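PDB 4TXG: chitinase from Chromobacterium violaceum, which probably hydrolyses the glycosidic bonds of chitin as a family 18 glycoside hydrolase, and probably binds chitin. Local coordinates for residues G259-F262 with R268-S271; G273-T278 with P325-F330. All blocks are in the same frame, centred on the assembly; numbering follows the deposited sequence.

Contact 1 (G259-F262 with R268-S271); sequences GGYF and RVAS
Val-269 and Tyr-261 hold the two short strands together as an antiparallel hydrogen-bonded pair. The tighter bond runs from Val-269 N to Tyr-261 O (2.7 Å) and is almost straight, at 173°; the return bond, Tyr-261 N to Val-269 O, is longer at 3.2 Å and lies in the carbonyl plane. Phe-262 and Arg-268 form the adjoining non-hydrogen-bonded pair.

The extended chain of Arg-268 runs back alongside the other strand and lays one face of its guanidinium over Gly-260 CA. There two waters tie it to Gly-259: one lies 3.0 Å from Arg-268 NH2 and reaches the backbone N of that glycine, while the other, in the guanidinium plane, links Arg-268 NH1 to its carbonyl oxygen. With NE bonded to Ala-256 O and NH2 paired with Asp-327, the group is gripped at all three nitrogens, which should fix its rotation. Lacking a side chain, Gly-260 brings its CA within 3.2 Å of Val-269 O.

On the sheet face carrying Tyr-261 and Val-269, chi1 of 54° puts Tyr-261 CG between the backbone N and the carbonyl carbon, and Val-269 CB sits over the ring in a CH-pi contact, 4.0 Å from the centroid. Ser-271 OG approaches Tyr-261 CE2 to 3.5 Å. On the face bearing Phe-262, that ring stands 82° from the guanidinium plane and receives Arg-268 CG over one side.

This beta hairpin follows barrel strand 247-253 and helix 254-257, its Tyr-261 ring meets that of His-192 in strand 185-193, and it leads directly into helix 273-278.

Contact 2 (G273-T278 with P325-F330); sequences GFYSMT and PLDWTF
Tyr-275 meets Asp-327 and Phe-330 from a short helix. Gly-273 O accepts a backbone bond from Met-277 N. The Phe-274 ring stacks on Phe-313, and the Phe-274 carbonyl oxygen takes two bonds from Thr-278.

Tyr-275 carries the contact. Its CG lies anti to the carbonyl carbon (chi1 -64°), which brings CE2 against Asp-327; Tyr-275 CB touches Phe-330 CB at 3.9 Å, and Tyr-275 CE2 lies 3.6 Å from Asp-327 CB. The carboxylate plane is turned 62° from the ring, with OD2 at the ring edge. A water spans the polar ends, 2.7 Å from Tyr-275 OH and 2.6 Å from Asp-327 OD2, while Asp-327 OD1 is held by Arg-268.

These segments belong to the TIM barrel of family 18: Tyr-275 OH also bonds Tyr-315 N, and its ring meets Phe-313 edge-to-face. Phe-313 lies within the DxxDxDxE signature, which runs along strand 308-312 and just past it, and Tyr-315 follows its last residue.

Farther along, Met-277 packs on Val-193 and helix 287-304. At Thr-278, OG1 reaches Phe-274 O at 2.8 Å, from the opposite face of the carbonyl plane to its own backbone N.

Overall arrangement
Contacts 1 and 2 follow one another along the chain, their centres about 9 Å apart, and meet at the Arg-268 to Asp-327 salt bridge (NH2 to OD1, 2.8 Å). That pair joins the hairpin to segment 325-330, beyond strand 308-312, while Gly-272 links the hairpin directly to helix 273-278. Packing adds to it: Ala-270 O lies 3.4 Å from Phe-330 CZ. In this family the loops after strands 247-253 and 308-312 border the active-site end of the barrel, consistent with contact 2 adjoining the DxxDxDxE signature. Bound cesium lies about 10 Å from the Phe-262 side chain and about 12 Å from that of Tyr-275.

Contact 1 (G259-F262 with R268-S271)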
# COMPACT_ATOMS: atom_id res chain seq x y z
N GLY A 259 15.26 -0.02 -7.07
CA GLY A 259 16.49 -0.75 -7.32
C GLY A 259 17.62 0.05 -7.93
O GLY A 259 18.58 -0.51 -8.44
N GLY A 260 17.51 1.37 -7.89
CA GLY A 260 18.53 2.22 -8.47
C GLY A 260 18.14 3.67 -8.28
O GLY A 260 17.23 3.97 -7.52
N TYR A 261 18.83 4.57 -8.98
CA TYR A 261 18.53 6.00 -8.86
C TYR A 261 18.97 6.72 -10.12
O TYR A 261 19.82 6.23 -10.87
CB TYR A 261 19.21 6.60 -7.63
CG TYR A 261 20.70 6.36 -7.54
CD1 TYR A 261 21.60 7.22 -8.16
CD2 TYR A 261 21.20 5.28 -6.82
CE1 TYR A 261 22.97 7.00 -8.08
CE2 TYR A 261 22.55 5.06 -6.74
CZ TYR A 261 23.43 5.92 -7.36
OH TYR A 261 24.78 5.68 -7.26
N PHE A 262 18.39 7.89 -10.37
CA PHE A 262 18.70 8.64 -11.57
C PHE A 262 19.87 9.58 -11.34
O PHE A 262 20.00 10.15 -10.25
CB PHE A 262 17.46 9.41 -12.04
CG PHE A 262 16.37 8.53 -12.53
CD1 PHE A 262 16.42 7.99 -13.80
CD2 PHE A 262 15.29 8.21 -11.71
CE1 PHE A 262 15.42 7.15 -14.26
CE2 PHE A 262 14.29 7.38 -12.16
CZ PHE A 262 14.35 6.85 -13.44
N ARG A 268 19.63 6.23 -15.48
CA ARG A 268 19.43 5.44 -14.28
C ARG A 268 20.67 4.62 -13.93
O ARG A 268 21.23 3.94 -14.78
CB ARG A 268 18.22 4.52 -14.44
CG ARG A 268 17.77 3.82 -13.17
CD ARG A 268 16.52 3.00 -13.48
NE ARG A 268 15.98 2.30 -12.32
CZ ARG A 268 16.46 1.14 -11.86
NH1 ARG A 268 17.50 0.57 -12.47
NH2 ARG A 268 15.90 0.57 -10.81
N VAL A 269 21.09 4.70 -12.67
CA VAL A 269 22.21 3.92 -12.15
C VAL A 269 21.66 2.64 -11.51
O VAL A 269 20.88 2.71 -10.57
CB VAL A 269 23.04 4.71 -11.11
CG1 VAL A 269 24.18 3.87 -10.57
CG2 VAL A 269 23.57 6.01 -11.72
N ALA A 270 22.05 1.48 -12.04
CA ALA A 270 21.51 0.21 -11.55
C ALA A 270 22.31 -0.27 -10.35
O ALA A 270 23.08 -1.22 -10.43
CB ALA A 270 21.53 -0.85 -12.67
N SER A 271 22.10 0.40 -9.22
CA SER A 271 22.87 0.18 -8.00
C SER A 271 22.37 -1.00 -7.16
O SER A 271 23.12 -1.57 -6.37
CB SER A 271 22.85 1.45 -7.15
OG SER A 271 21.52 1.70 -6.69
O HOH W 1 13.40 0.17 -9.28
O HOH W 2 18.66 -1.78 -11.04

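Contact 2 (G273-T278 with P325-F330)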
# COMPACT_ATOMS: atom_id res chain seq x y z
N GLY A 273 19.64 -0.63 -5.09
CA GLY A 273 18.71 0.01 -4.17
C GLY A 273 18.36 -0.82 -2.95
O GLY A 273 19.23 -1.31 -2.24
N PHE A 274 17.06 -0.97 -2.70
CA PHE A 274 16.57 -1.77 -1.58
C PHE A 274 17.05 -3.22 -1.62
O PHE A 274 17.26 -3.83 -0.58
CB PHE A 274 15.03 -1.76 -1.56
CG PHE A 274 14.43 -0.58 -0.85
CD1 PHE A 274 14.46 -0.50 0.53
CD2 PHE A 274 13.78 0.42 -1.55
CE1 PHE A 274 13.89 0.57 1.20
CE2 PHE A 274 13.20 1.50 -0.89
CZ PHE A 274 13.26 1.57 0.48
N TYR A 275 17.19 -3.79 -2.81
CA TYR A 275 17.56 -5.20 -2.89
C TYR A 275 18.95 -5.44 -2.30
O TYR A 275 19.15 -6.36 -1.49
CB TYR A 275 17.52 -5.69 -4.33
CG TYR A 275 16.14 -5.66 -4.95
CD1 TYR A 275 15.17 -6.58 -4.58
CD2 TYR A 275 15.81 -4.70 -5.91
CE1 TYR A 275 13.90 -6.55 -5.14
CE2 TYR A 275 14.56 -4.67 -6.48
CZ TYR A 275 13.60 -5.59 -6.09
OH TYR A 275 12.35 -5.58 -6.66
N SER A 276 19.91 -4.61 -2.70
CA SER A 276 21.28 -4.81 -2.26
C SER A 276 21.47 -4.25 -0.85
O SER A 276 22.33 -4.73 -0.10
CB SER A 276 22.26 -4.16 -3.25
OG SER A 276 21.87 -2.85 -3.58
N MET A 277 20.65 -3.28 -0.47
CA MET A 277 20.75 -2.69 0.87
C MET A 277 20.25 -3.67 1.93
O MET A 277 20.79 -3.70 3.04
CB MET A 277 19.97 -1.36 0.95
CG MET A 277 20.04 -0.67 2.33
SD MET A 277 18.65 -1.10 3.44
CE MET A 277 17.38 -0.11 2.70
N THR A 278 19.23 -4.47 1.60
CA THR A 278 18.67 -5.40 2.59
C THR A 278 19.24 -6.81 2.53
O THR A 278 19.19 -7.52 3.52
CB THR A 278 17.13 -5.52 2.47
OG1 THR A 278 16.78 -6.02 1.17
CG2 THR A 278 16.46 -4.17 2.69
N PRO A 325 11.73 -4.81 -14.35
CA PRO A 325 12.68 -5.60 -15.16
C PRO A 325 14.12 -5.10 -15.05
O PRO A 325 15.06 -5.89 -15.17
CB PRO A 325 12.15 -5.42 -16.58
CG PRO A 325 10.69 -5.20 -16.41
CD PRO A 325 10.54 -4.40 -15.13
N LEU A 326 14.29 -3.80 -14.82
CA LEU A 326 15.61 -3.21 -14.64
C LEU A 326 16.33 -3.71 -13.38
O LEU A 326 17.55 -3.53 -13.24
CB LEU A 326 15.49 -1.68 -14.58
CG LEU A 326 15.00 -1.03 -15.87
CD1 LEU A 326 14.78 0.45 -15.64
CD2 LEU A 326 16.01 -1.26 -16.98
N ASP A 327 15.58 -4.33 -12.47
CA ASP A 327 16.11 -4.81 -11.20
C ASP A 327 16.32 -6.32 -11.13
O ASP A 327 16.78 -6.83 -10.11
CB ASP A 327 15.16 -4.41 -10.06
CG ASP A 327 15.02 -2.92 -9.92
OD1 ASP A 327 15.92 -2.19 -10.38
OD2 ASP A 327 14.00 -2.47 -9.35
N TRP A 328 15.98 -7.05 -12.18
CA TRP A 328 15.95 -8.52 -12.09
C TRP A 328 17.28 -9.16 -11.75
O TRP A 328 17.31 -10.18 -11.05
CB TRP A 328 15.41 -9.12 -13.39
CG TRP A 328 13.94 -8.94 -13.55
CD1 TRP A 328 13.08 -8.41 -12.64
CD2 TRP A 328 13.16 -9.28 -14.71
NE1 TRP A 328 11.80 -8.41 -13.15
CE2 TRP A 328 11.82 -8.93 -14.41
CE3 TRP A 328 13.45 -9.84 -15.95
CZ2 TRP A 328 10.78 -9.13 -15.32
CZ3 TRP A 328 12.42 -10.03 -16.86
CH2 TRP A 328 11.10 -9.67 -16.54
N THR A 329 18.39 -8.58 -12.20
CA THR A 329 19.70 -9.14 -11.87
C THR A 329 19.96 -9.08 -10.36
O THR A 329 20.75 -9.85 -9.83
CB THR A 329 20.84 -8.43 -12.61
OG1 THR A 329 20.97 -7.08 -12.14
CG2 THR A 329 20.57 -8.43 -14.11
N PHE A 330 19.28 -8.16 -9.67
CA PHE A 330 19.36 -8.10 -8.21
C PHE A 330 18.27 -8.93 -7.56
O PHE A 330 18.53 -9.70 -6.63
CB PHE A 330 19.25 -6.65 -7.71
CG PHE A 330 20.41 -5.79 -8.10
CD1 PHE A 330 21.61 -5.87 -7.41
CD2 PHE A 330 20.29 -4.88 -9.14
CE1 PHE A 330 22.68 -5.08 -7.76
CE2 PHE A 330 21.37 -4.08 -9.50
CZ PHE A 330 22.56 -4.18 -8.81
O HOH W 3 11.90 -3.83 -8.64